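GCN5-related N-acetyltransferase (Exiguobacterium sibiricum 255-15, PDB 3GY9) binds coenzyme A and probably transfers an acyl group from it to a substrate that is not yet known. Local coordinates at residues A[60-65]-A[91-96]; A[4-9]-A[95-100]; A[114-117]-A[122-125]. One frame throughout, in Å; residues are numbered along the deposited sequence. Where two conformers were deposited one is given.

Contact 1: residues A[60-65]-A[91-96]; sequences QVLACG and HGIGTA. With COA (coenzyme A), chain B; SO4 (sulfate ion), chain C.
I93, in the first turn of helix 93-105, lies across strand 61-69 and touches it with both side-chain branches. From CB, which sits 4.0 Å from O4A of coenzyme A, the short branch CG2 runs to the CB of A63 at 3.9 Å. The longer branch, CG1, is anti to the carbonyl carbon (chi1 -63°) and carries CD1 over to L62, where it meets CD1 of that leucine at 3.8 Å. The two side chains cross at about a right angle and touch through their CD1 methyls. V4 and A54 close in on the same isoleucine.

The other side of this turn is the pyrophosphate-binding loop of the GNAT fold. G92, at the N-cap, donates its N-H to O2A (N to O2A 2.8 Å), and G94 N reaches O4A at the same distance. T95 grips O1A twice, with its N-H and its hydroxyl, T95 OG1 to O1A being 2.6 Å. A CB on G94 would run into O6A, so only a glycine lets the backbone come this close. One turn thus has two chemistries: an apolar face on the sheet and a row of N-H groups, at the helix's positive end, likely to offset the phosphate charge.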
loop_
_atom_site.group_PDB
_atom_site.type_symbol
_atom_site.label_atom_id
_atom_site.label_comp_id
_atom_site.label_asym_id
_atom_site.label_seq_id
_atom_site.Cartn_x
_atom_site.Cartn_y
_atom_site.Cartn_z
ATOM N N GLN A 60 -0.868 18.201 1.193
ATOM C CA GLN A 60 -0.982 17.658 -0.150
ATOM C C GLN A 60 -0.709 16.160 -0.093
ATOM O O GLN A 60 0.119 15.704 0.702
ATOM C CB GLN A 60 -0.002 18.345 -1.084
ATOM C CG GLN A 60 -0.301 19.798 -1.255
ATOM C CD GLN A 60 0.527 20.486 -2.294
ATOM O OE1 GLN A 60 1.753 20.396 -2.285
ATOM N NE2 GLN A 60 -0.125 21.254 -3.150
ATOM N N VAL A 61 -1.425 15.402 -0.914
ATOM C CA VAL A 61 -1.275 13.944 -0.952
ATOM C C VAL A 61 0.021 13.610 -1.685
ATOM O O VAL A 61 0.192 13.978 -2.864
ATOM C CB VAL A 61 -2.442 13.266 -1.714
ATOM C CG1 VAL A 61 -2.157 11.773 -1.917
ATOM C CG2 VAL A 61 -3.735 13.470 -0.984
ATOM N N LEU A 62 0.940 12.922 -1.001
ATOM C CA LEU A 62 2.204 12.528 -1.633
ATOM C C LEU A 62 2.280 11.033 -1.991
ATOM O O LEU A 62 3.154 10.636 -2.767
ATOM C CB LEU A 62 3.381 12.869 -0.730
ATOM C CG LEU A 62 3.564 14.330 -0.304
ATOM C CD1 LEU A 62 4.769 14.464 0.563
ATOM C CD2 LEU A 62 3.657 15.253 -1.503
ATOM N N ALA A 63 1.377 10.234 -1.419
ATOM C CA ALA A 63 1.383 8.787 -1.611
ATOM C C ALA A 63 0.093 8.186 -1.114
ATOM O O ALA A 63 -0.625 8.785 -0.313
ATOM C CB ALA A 63 2.525 8.160 -0.858
ATOM N N CYS A 64 -0.186 6.987 -1.612
ATOM C CA CYS A 64 -1.275 6.199 -1.078
ATOM C C CYS A 64 -0.847 4.744 -0.995
ATOM O O CYS A 64 0.115 4.350 -1.645
ATOM C CB CYS A 64 -2.528 6.337 -1.971
ATOM S SG CYS A 64 -2.334 5.782 -3.666
ATOM N N GLY A 65 -1.605 3.966 -0.219
ATOM C CA GLY A 65 -1.373 2.519 -0.150
ATOM C C GLY A 65 -2.171 1.911 0.973
ATOM O O GLY A 65 -2.398 2.541 1.993
ATOM N N HIS A 91 12.628 9.620 0.118
ATOM C CA HIS A 91 12.620 10.421 1.355
ATOM C C HIS A 91 11.969 9.694 2.522
ATOM O O HIS A 91 11.584 10.316 3.511
ATOM C CB HIS A 91 11.887 11.746 1.136
ATOM C CG HIS A 91 12.633 12.698 0.272
ATOM N ND1 HIS A 91 12.259 12.978 -1.023
ATOM C CD2 HIS A 91 13.757 13.415 0.506
ATOM C CE1 HIS A 91 13.116 13.834 -1.549
ATOM N NE2 HIS A 91 14.037 14.112 -0.643
ATOM N N GLY A 92 11.815 8.382 2.391
ATOM C CA GLY A 92 11.312 7.542 3.474
ATOM C C GLY A 92 9.808 7.404 3.569
ATOM O O GLY A 92 9.309 6.758 4.468
ATOM N N ILE A 93 9.065 8.016 2.651
ATOM C CA ILE A 93 7.597 7.939 2.700
ATOM C C ILE A 93 7.084 6.504 2.470
ATOM O O ILE A 93 6.235 6.011 3.220
ATOM C CB ILE A 93 6.971 8.925 1.685
ATOM C CG1 ILE A 93 7.338 10.376 2.065
ATOM C CG2 ILE A 93 5.459 8.751 1.625
ATOM C CD1 ILE A 93 6.987 11.386 0.994
ATOM N N GLY A 94 7.565 5.853 1.417
ATOM C CA GLY A 94 7.122 4.497 1.127
ATOM C C GLY A 94 7.396 3.579 2.311
ATOM O O GLY A 94 6.559 2.730 2.671
ATOM N N THR A 95 8.572 3.705 2.906
ATOM C CA THR A 95 8.890 2.906 4.077
ATOM C C THR A 95 7.901 3.142 5.208
ATOM O O THR A 95 7.399 2.183 5.781
ATOM C CB THR A 95 10.330 3.140 4.534
ATOM O OG1 THR A 95 11.210 2.767 3.471
ATOM C CG2 THR A 95 10.646 2.309 5.757
ATOM N N ALA A 96 7.597 4.403 5.517
ATOM C CA ALA A 96 6.681 4.701 6.613
ATOM C C ALA A 96 5.286 4.161 6.318
ATOM O O ALA A 96 4.623 3.617 7.191
ATOM C CB ALA A 96 6.602 6.191 6.850
HETATM N N1A COA B . 12.014 4.414 -7.161
HETATM C C2A COA B . 11.903 3.089 -6.784
HETATM N N3A COA B . 12.420 2.652 -5.580
HETATM C C4A COA B . 13.038 3.540 -4.762
HETATM C C5A COA B . 13.164 4.879 -5.121
HETATM C C6A COA B . 12.644 5.317 -6.335
HETATM N N6A COA B . 12.840 6.559 -6.755
HETATM N N7A COA B . 13.824 5.508 -4.116
HETATM C C8A COA B . 14.112 4.612 -3.148
HETATM N N9A COA B . 13.635 3.387 -3.548
HETATM C C1B COA B . 13.753 2.109 -2.840
HETATM C C2B COA B . 15.163 1.875 -2.319
HETATM O O2B COA B . 15.471 0.496 -2.395
HETATM C C3B COA B . 15.083 2.318 -0.882
HETATM O O3B COA B . 16.003 1.677 -0.034
HETATM P P3B COA B . 17.212 2.558 0.556
HETATM O O7A COA B . 18.071 1.701 1.456
HETATM O O8A COA B . 17.999 3.081 -0.620
HETATM O O9A COA B . 16.672 3.726 1.347
HETATM C C4B COA B . 13.665 1.924 -0.530
HETATM O O4B COA B . 12.908 2.137 -1.706
HETATM C C5B COA B . 13.096 2.707 0.656
HETATM O O5B COA B . 13.139 4.083 0.380
HETATM P P1A COA B . 11.867 5.067 0.588
HETATM O O1A COA B . 11.142 4.773 1.864
HETATM O O2A COA B . 12.431 6.444 0.462
HETATM O O3A COA B . 11.025 4.684 -0.713
HETATM P P2A COA B . 9.963 5.581 -1.506
HETATM O O4A COA B . 9.278 6.606 -0.620
HETATM O O5A COA B . 10.587 6.077 -2.759
HETATM O O6A COA B . 8.885 4.446 -1.852
HETATM C CBP COA B . 8.236 3.126 -3.786
HETATM C CCP COA B . 9.234 3.308 -2.639
HETATM C CDP COA B . 6.862 2.812 -3.203
HETATM C CEP COA B . 8.718 1.932 -4.635
HETATM C CAP COA B . 8.164 4.420 -4.622
HETATM O OAP COA B . 9.464 4.790 -5.023
HETATM C C9P COA B . 7.305 4.229 -5.841
HETATM O O9P COA B . 5.911 4.368 -5.782
HETATM N N8P COA B . 7.968 3.910 -6.947
HETATM C C7P COA B . 7.294 3.699 -8.222
HETATM C C6P COA B . 7.973 2.595 -9.035
HETATM C C5P COA B . 9.352 3.034 -9.476
HETATM O O5P COA B . 9.910 3.999 -8.925
HETATM N N4P COA B . 9.908 2.341 -10.467
HETATM C C3P COA B . 11.314 2.456 -10.789
HETATM C C2P COA B . 11.660 3.806 -11.415
HETATM S S1P COA B . 10.698 4.230 -12.889
HETATM S S SO4 C . -3.889 20.366 -3.111
HETATM O O1 SO4 C . -2.994 21.516 -3.102
HETATM O O2 SO4 C . -4.162 19.957 -1.741
HETATM O O3 SO4 C . -3.245 19.270 -3.823
HETATM O O4 SO4 C . -5.146 20.707 -3.768
#

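Contact 2: residues A[4-9]-A[95-100]; sequences VTIERV and TALLEK. With COA (coenzyme A), chain B.
The first strand of the GNAT sheet, 5-8, meets the coenzyme-binding helix 93-105 where I6 packs beneath A96, L97 and K100. The short segments run in roughly the same direction, their axes 9.4 Å apart and inclined by 40°. I6 does most of the touching. Its CG2, anti to the backbone N, is shared by two residues: CD of K100 presses on it at 3.5 Å, tighter than usual for two carbons, while CD1 of L97 stands 4.1 Å off. CG1 of I6 is the atom nearest A96, 4.5 Å from its CB.

In this mixed sheet strand 5-8 is outermost and pairs antiparallel with 50-55, so the helix, lying over one face, reaches the sheet's margin here; A54 flanks I6 and F52 supports K100. The lysine chain is extended as far as CE and slides past the isoleucine in the opposite direction, then bends at chi4 (85°) to bring NZ within 2.8 Å of a water. That water in turn donates to I6 O at 3.2 Å, linking the ammonium to the strand backbone. A methionine in place of K100 is likely to leave the water without its ammonium donor and the I6 carbonyl without its link to the helix. NZ of K100 also lies 5.5 Å from R8 NH2, like charges not in contact, and the R8 guanidinium is paired with the carboxylate of E104 in a salt bridge.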
loop_
_atom_site.group_PDB
_atom_site.type_symbol
_atom_site.label_atom_id
_atom_site.label_comp_id
_atom_site.label_asym_id
_atom_site.label_seq_id
_atom_site.Cartn_x
_atom_site.Cartn_y
_atom_site.Cartn_z
ATOM N N VAL A 4 6.059 13.808 6.737
ATOM C CA VAL A 4 4.721 13.475 6.304
ATOM C C VAL A 4 3.955 12.912 7.470
ATOM O O VAL A 4 4.543 12.464 8.462
ATOM C CB VAL A 4 4.670 12.431 5.141
ATOM C CG1 VAL A 4 5.361 12.972 3.913
ATOM C CG2 VAL A 4 5.276 11.083 5.560
ATOM N N THR A 5 2.641 12.947 7.335
ATOM C CA THR A 5 1.738 12.252 8.237
ATOM C C THR A 5 1.025 11.181 7.407
ATOM O O THR A 5 0.665 11.419 6.261
ATOM C CB THR A 5 0.737 13.229 8.852
ATOM O OG1 THR A 5 -0.037 13.839 7.814
ATOM C CG2 THR A 5 1.454 14.306 9.622
ATOM N N ILE A 6 0.862 9.989 7.968
ATOM C CA ILE A 6 0.151 8.928 7.285
ATOM C C ILE A 6 -1.230 8.842 7.931
ATOM O O ILE A 6 -1.338 8.611 9.148
ATOM C CB ILE A 6 0.844 7.554 7.416
ATOM C CG1 ILE A 6 2.332 7.587 7.022
ATOM C CG2 ILE A 6 0.094 6.509 6.593
ATOM C CD1 ILE A 6 2.607 7.842 5.587
ATOM N N GLU A 7 -2.269 9.001 7.117
ATOM C CA GLU A 7 -3.647 9.066 7.589
ATOM C C GLU A 7 -4.478 7.951 6.955
ATOM O O GLU A 7 -4.274 7.633 5.791
ATOM C CB GLU A 7 -4.256 10.431 7.218
ATOM C CG GLU A 7 -5.767 10.458 7.316
ATOM C CD GLU A 7 -6.365 11.835 7.304
ATOM O OE1 GLU A 7 -6.972 12.209 8.328
ATOM O OE2 GLU A 7 -6.240 12.532 6.279
ATOM N N ARG A 8 -5.431 7.401 7.706
ATOM C CA ARG A 8 -6.442 6.491 7.165
ATOM C C ARG A 8 -7.478 7.256 6.358
ATOM O O ARG A 8 -7.979 8.298 6.800
ATOM C CB ARG A 8 -7.156 5.805 8.324
ATOM C CG ARG A 8 -8.160 4.730 7.984
ATOM C CD ARG A 8 -8.798 4.197 9.278
ATOM N NE ARG A 8 -7.746 3.901 10.226
ATOM C CZ ARG A 8 -7.020 2.777 10.226
ATOM N NH1 ARG A 8 -7.343 1.744 9.445
ATOM N NH2 ARG A 8 -6.016 2.670 11.069
ATOM N N VAL A 9 -7.814 6.734 5.185
ATOM C CA VAL A 9 -8.814 7.332 4.338
ATOM C C VAL A 9 -10.163 6.809 4.782
ATOM O O VAL A 9 -10.463 5.631 4.593
ATOM C CB VAL A 9 -8.573 6.987 2.856
ATOM C CG1 VAL A 9 -9.692 7.502 1.980
ATOM C CG2 VAL A 9 -7.246 7.532 2.415
ATOM N N THR A 95 8.572 3.705 2.906
ATOM C CA THR A 95 8.890 2.906 4.077
ATOM C C THR A 95 7.901 3.142 5.208
ATOM O O THR A 95 7.399 2.183 5.781
ATOM C CB THR A 95 10.330 3.140 4.534
ATOM O OG1 THR A 95 11.210 2.767 3.471
ATOM C CG2 THR A 95 10.646 2.309 5.757
ATOM N N ALA A 96 7.597 4.403 5.517
ATOM C CA ALA A 96 6.681 4.701 6.613
ATOM C C ALA A 96 5.286 4.161 6.318
ATOM O O ALA A 96 4.623 3.617 7.191
ATOM C CB ALA A 96 6.602 6.191 6.850
ATOM N N LEU A 97 4.858 4.298 5.070
ATOM C CA LEU A 97 3.569 3.780 4.649
ATOM C C LEU A 97 3.491 2.248 4.799
ATOM O O LEU A 97 2.549 1.724 5.395
ATOM C CB LEU A 97 3.333 4.205 3.208
ATOM C CG LEU A 97 2.077 3.764 2.492
ATOM C CD1 LEU A 97 0.809 4.288 3.166
ATOM C CD2 LEU A 97 2.141 4.234 1.033
ATOM N N LEU A 98 4.478 1.534 4.259
ATOM C CA LEU A 98 4.481 0.078 4.361
ATOM C C LEU A 98 4.585 -0.395 5.793
ATOM O O LEU A 98 3.932 -1.359 6.171
ATOM C CB LEU A 98 5.588 -0.529 3.523
ATOM C CG LEU A 98 5.164 -1.014 2.131
ATOM C CD1 LEU A 98 4.254 -2.258 2.248
ATOM C CD2 LEU A 98 4.449 0.070 1.352
ATOM N N GLU A 99 5.398 0.264 6.603
ATOM C CA GLU A 99 5.543 -0.148 8.015
ATOM C C GLU A 99 4.210 -0.035 8.760
ATOM O O GLU A 99 3.868 -0.912 9.545
ATOM C CB GLU A 99 6.669 0.618 8.727
ATOM C CG GLU A 99 8.036 0.169 8.239
ATOM C CD GLU A 99 9.196 0.859 8.917
ATOM O OE1 GLU A 99 8.991 1.894 9.593
ATOM O OE2 GLU A 99 10.329 0.357 8.744
ATOM N N LYS A 100 3.445 1.009 8.463
ATOM C CA LYS A 100 2.123 1.179 9.053
ATOM C C LYS A 100 1.152 0.100 8.562
ATOM O O LYS A 100 0.448 -0.534 9.360
ATOM C CB LYS A 100 1.571 2.577 8.751
ATOM C CG LYS A 100 0.293 2.902 9.498
ATOM C CD LYS A 100 -0.105 4.355 9.301
ATOM C CE LYS A 100 -1.372 4.696 10.056
ATOM N NZ LYS A 100 -1.095 5.059 11.490
HETATM N N1A COA B . 12.014 4.414 -7.161
HETATM C C2A COA B . 11.903 3.089 -6.784
HETATM N N3A COA B . 12.420 2.652 -5.580
HETATM C C4A COA B . 13.038 3.540 -4.762
HETATM C C5A COA B . 13.164 4.879 -5.121
HETATM C C6A COA B . 12.644 5.317 -6.335
HETATM N N6A COA B . 12.840 6.559 -6.755
HETATM N N7A COA B . 13.824 5.508 -4.116
HETATM C C8A COA B . 14.112 4.612 -3.148
HETATM N N9A COA B . 13.635 3.387 -3.548
HETATM C C1B COA B . 13.753 2.109 -2.840
HETATM C C2B COA B . 15.163 1.875 -2.319
HETATM O O2B COA B . 15.471 0.496 -2.395
HETATM C C3B COA B . 15.083 2.318 -0.882
HETATM O O3B COA B . 16.003 1.677 -0.034
HETATM P P3B COA B . 17.212 2.558 0.556
HETATM O O7A COA B . 18.071 1.701 1.456
HETATM O O8A COA B . 17.999 3.081 -0.620
HETATM O O9A COA B . 16.672 3.726 1.347
HETATM C C4B COA B . 13.665 1.924 -0.530
HETATM O O4B COA B . 12.908 2.137 -1.706
HETATM C C5B COA B . 13.096 2.707 0.656
HETATM O O5B COA B . 13.139 4.083 0.380
HETATM P P1A COA B . 11.867 5.067 0.588
HETATM O O1A COA B . 11.142 4.773 1.864
HETATM O O2A COA B . 12.431 6.444 0.462
HETATM O O3A COA B . 11.025 4.684 -0.713
HETATM P P2A COA B . 9.963 5.581 -1.506
HETATM O O4A COA B . 9.278 6.606 -0.620
HETATM O O5A COA B . 10.587 6.077 -2.759
HETATM O O6A COA B . 8.885 4.446 -1.852
HETATM C CBP COA B . 8.236 3.126 -3.786
HETATM C CCP COA B . 9.234 3.308 -2.639
HETATM C CDP COA B . 6.862 2.812 -3.203
HETATM C CEP COA B . 8.718 1.932 -4.635
HETATM C CAP COA B . 8.164 4.420 -4.622
HETATM O OAP COA B . 9.464 4.790 -5.023
HETATM C C9P COA B . 7.305 4.229 -5.841
HETATM O O9P COA B . 5.911 4.368 -5.782
HETATM N N8P COA B . 7.968 3.910 -6.947
HETATM C C7P COA B . 7.294 3.699 -8.222
HETATM C C6P COA B . 7.973 2.595 -9.035
HETATM C C5P COA B . 9.352 3.034 -9.476
HETATM O O5P COA B . 9.910 3.999 -8.925
HETATM N N4P COA B . 9.908 2.341 -10.467
HETATM C C3P COA B . 11.314 2.456 -10.789
HETATM C C2P COA B . 11.660 3.806 -11.415
HETATM S S1P COA B . 10.698 4.230 -12.889
HETATM O O HOH W 1 0.598 7.238 11.269
#

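Contact 3: residues A[114-117]-A[122-125]; sequences LYSE and FYQG. With COA (coenzyme A), chain B.
L114 lays its two methyl groups over one face of the Y123 ring. CD2 makes a CH-pi contact, 3.9 Å from the ring centroid and 28° off the normal, with CE1 its nearest carbon at 3.5 Å; CD1 stands 3.8 Å above the ring plane. In the GNAT fold this joins the end of strand 111-114, next to the central strand 76-84, to the short helix 120-125 that follows it, with only a few residues of loop between. The leucine's CG is wedged between its backbone N and carbonyl carbon (chi1 61°), which, with chi2 at 91°, brings both methyls onto the tyrosine.

S116 comes at the same ring obliquely, its CB 3.6 Å from CE2. The hydroxyl OG is anti to the backbone N and bonds to A119 N, holding the intervening loop close to the start of the helix. On the opposite face of Y123, CD2 of F122 sits 3.6 Å above the plane, over the ring centre, so the tyrosine ring is sandwiched between leucine methyls and a phenylalanine carbon. L98 and V82 also touch Y123, tying it to helix 93-105 and strand 76-84.

F122 carries this packed layer on to coenzyme A. Its ring takes the cofactor's CCP over the centre of one face, 3.8 Å above the plane, while F122 CD1 comes within 3.3 Å of the ribose oxygen O4B.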
loop_
_atom_site.group_PDB
_atom_site.type_symbol
_atom_site.label_atom_id
_atom_site.label_comp_id
_atom_site.label_asym_id
_atom_site.label_seq_id
_atom_site.Cartn_x
_atom_site.Cartn_y
_atom_site.Cartn_z
ATOM N N LEU A 114 1.687 -9.309 -2.309
ATOM C CA LEU A 114 1.535 -8.153 -3.202
ATOM C C LEU A 114 2.108 -8.491 -4.570
ATOM O O LEU A 114 2.860 -9.457 -4.727
ATOM C CB LEU A 114 2.193 -6.895 -2.621
ATOM C CG LEU A 114 3.707 -6.968 -2.374
ATOM C CD1 LEU A 114 4.510 -6.486 -3.580
ATOM C CD2 LEU A 114 4.089 -6.172 -1.129
ATOM N N TYR A 115 1.739 -7.653 -5.539
ATOM C CA TYR A 115 2.262 -7.751 -6.896
ATOM C C TYR A 115 2.966 -6.454 -7.247
ATOM O O TYR A 115 2.320 -5.422 -7.380
ATOM C CB TYR A 115 1.131 -8.031 -7.876
ATOM C CG TYR A 115 1.620 -8.301 -9.278
ATOM C CD1 TYR A 115 1.849 -7.263 -10.162
ATOM C CD2 TYR A 115 1.861 -9.595 -9.702
ATOM C CE1 TYR A 115 2.305 -7.506 -11.446
ATOM C CE2 TYR A 115 2.313 -9.852 -10.994
ATOM C CZ TYR A 115 2.535 -8.795 -11.852
ATOM O OH TYR A 115 2.978 -9.040 -13.131
ATOM N N SER A 116 4.292 -6.506 -7.388
ATOM C CA SER A 116 5.067 -5.350 -7.821
ATOM C C SER A 116 6.117 -5.782 -8.818
ATOM O O SER A 116 7.035 -6.519 -8.467
ATOM C CB SER A 116 5.757 -4.687 -6.640
ATOM O OG SER A 116 6.474 -3.537 -7.078
ATOM N N GLU A 117 5.978 -5.320 -10.057
ATOM C CA GLU A 117 6.963 -5.610 -11.090
ATOM C C GLU A 117 8.177 -4.695 -11.016
ATOM O O GLU A 117 9.232 -5.033 -11.549
ATOM C CB GLU A 117 6.331 -5.491 -12.479
ATOM C CG GLU A 117 5.395 -6.638 -12.800
ATOM C CD GLU A 117 4.528 -6.388 -14.029
ATOM O OE1 GLU A 117 4.224 -5.210 -14.343
ATOM O OE2 GLU A 117 4.132 -7.385 -14.667
ATOM N N PHE A 122 12.912 -2.472 -2.827
ATOM C CA PHE A 122 12.107 -1.861 -1.766
ATOM C C PHE A 122 11.443 -2.937 -0.908
ATOM O O PHE A 122 11.592 -2.946 0.321
ATOM C CB PHE A 122 11.058 -0.933 -2.373
ATOM C CG PHE A 122 10.049 -0.394 -1.382
ATOM C CD1 PHE A 122 10.463 0.377 -0.305
ATOM C CD2 PHE A 122 8.697 -0.632 -1.547
ATOM C CE1 PHE A 122 9.533 0.880 0.605
ATOM C CE2 PHE A 122 7.776 -0.107 -0.661
ATOM C CZ PHE A 122 8.209 0.645 0.423
ATOM N N TYR A 123 10.721 -3.852 -1.554
ATOM C CA TYR A 123 9.972 -4.872 -0.805
ATOM C C TYR A 123 10.874 -5.886 -0.105
ATOM O O TYR A 123 10.585 -6.296 1.019
ATOM C CB TYR A 123 8.892 -5.520 -1.689
ATOM C CG TYR A 123 7.780 -4.536 -1.989
ATOM C CD1 TYR A 123 6.958 -4.087 -0.968
ATOM C CD2 TYR A 123 7.559 -4.032 -3.278
ATOM C CE1 TYR A 123 5.941 -3.193 -1.194
ATOM C CE2 TYR A 123 6.531 -3.115 -3.511
ATOM C CZ TYR A 123 5.735 -2.693 -2.457
ATOM O OH TYR A 123 4.703 -1.782 -2.618
ATOM N N GLN A 124 11.977 -6.269 -0.735
ATOM C CA GLN A 124 12.907 -7.154 -0.047
ATOM C C GLN A 124 13.525 -6.484 1.168
ATOM O O GLN A 124 13.714 -7.138 2.188
ATOM C CB GLN A 124 13.970 -7.713 -0.987
ATOM C CG GLN A 124 13.347 -8.680 -2.000
ATOM C CD GLN A 124 14.285 -9.762 -2.451
ATOM O OE1 GLN A 124 14.972 -10.385 -1.638
ATOM N NE2 GLN A 124 14.303 -10.018 -3.756
ATOM N N GLY A 125 13.790 -5.179 1.080
ATOM C CA GLY A 125 14.333 -4.430 2.220
ATOM C C GLY A 125 13.396 -4.418 3.416
ATOM O O GLY A 125 13.826 -4.305 4.563
HETATM N N1A COA B . 12.014 4.414 -7.161
HETATM C C2A COA B . 11.903 3.089 -6.784
HETATM N N3A COA B . 12.420 2.652 -5.580
HETATM C C4A COA B . 13.038 3.540 -4.762
HETATM C C5A COA B . 13.164 4.879 -5.121
HETATM C C6A COA B . 12.644 5.317 -6.335
HETATM N N6A COA B . 12.840 6.559 -6.755
HETATM N N7A COA B . 13.824 5.508 -4.116
HETATM C C8A COA B . 14.112 4.612 -3.148
HETATM N N9A COA B . 13.635 3.387 -3.548
HETATM C C1B COA B . 13.753 2.109 -2.840
HETATM C C2B COA B . 15.163 1.875 -2.319
HETATM O O2B COA B . 15.471 0.496 -2.395
HETATM C C3B COA B . 15.083 2.318 -0.882
HETATM O O3B COA B . 16.003 1.677 -0.034
HETATM P P3B COA B . 17.212 2.558 0.556
HETATM O O7A COA B . 18.071 1.701 1.456
HETATM O O8A COA B . 17.999 3.081 -0.620
HETATM O O9A COA B . 16.672 3.726 1.347
HETATM C C4B COA B . 13.665 1.924 -0.530
HETATM O O4B COA B . 12.908 2.137 -1.706
HETATM C C5B COA B . 13.096 2.707 0.656
HETATM O O5B COA B . 13.139 4.083 0.380
HETATM P P1A COA B . 11.867 5.067 0.588
HETATM O O1A COA B . 11.142 4.773 1.864
HETATM O O2A COA B . 12.431 6.444 0.462
HETATM O O3A COA B . 11.025 4.684 -0.713
HETATM P P2A COA B . 9.963 5.581 -1.506
HETATM O O4A COA B . 9.278 6.606 -0.620
HETATM O O5A COA B . 10.587 6.077 -2.759
HETATM O O6A COA B . 8.885 4.446 -1.852
HETATM C CBP COA B . 8.236 3.126 -3.786
HETATM C CCP COA B . 9.234 3.308 -2.639
HETATM C CDP COA B . 6.862 2.812 -3.203
HETATM C CEP COA B . 8.718 1.932 -4.635
HETATM C CAP COA B . 8.164 4.420 -4.622
HETATM O OAP COA B . 9.464 4.790 -5.023
HETATM C C9P COA B . 7.305 4.229 -5.841
HETATM O O9P COA B . 5.911 4.368 -5.782
HETATM N N8P COA B . 7.968 3.910 -6.947
HETATM C C7P COA B . 7.294 3.699 -8.222
HETATM C C6P COA B . 7.973 2.595 -9.035
HETATM C C5P COA B . 9.352 3.034 -9.476
HETATM O O5P COA B . 9.910 3.999 -8.925
HETATM N N4P COA B . 9.908 2.341 -10.467
HETATM C C3P COA B . 11.314 2.456 -10.789
HETATM C C2P COA B . 11.660 3.806 -11.415
HETATM S S1P COA B . 10.698 4.230 -12.889
#

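Overall arrangement
Contacts 1 and 2 are neighbours, centres about 7 Å apart, sharing T95 and A96 on helix 93-105 and resting on strands of one mixed sheet; V4 bridges them by touching both L62 and I93. Contact 3 lies farther off, its centre about 15 Å from that of contact 1 and 17 Å from that of contact 2, and comes later in the chain than both. It still meets the same helix, since F122 packs on G94, T95 and L98, and L98 also touches Y123. Helix 93-105 is therefore flanked by strands and by helix 120-125, and coenzyme A lies across the start of helix 93-105, where its pyrophosphate is bound, with pantetheine and ribose against F122 of helix 120-125.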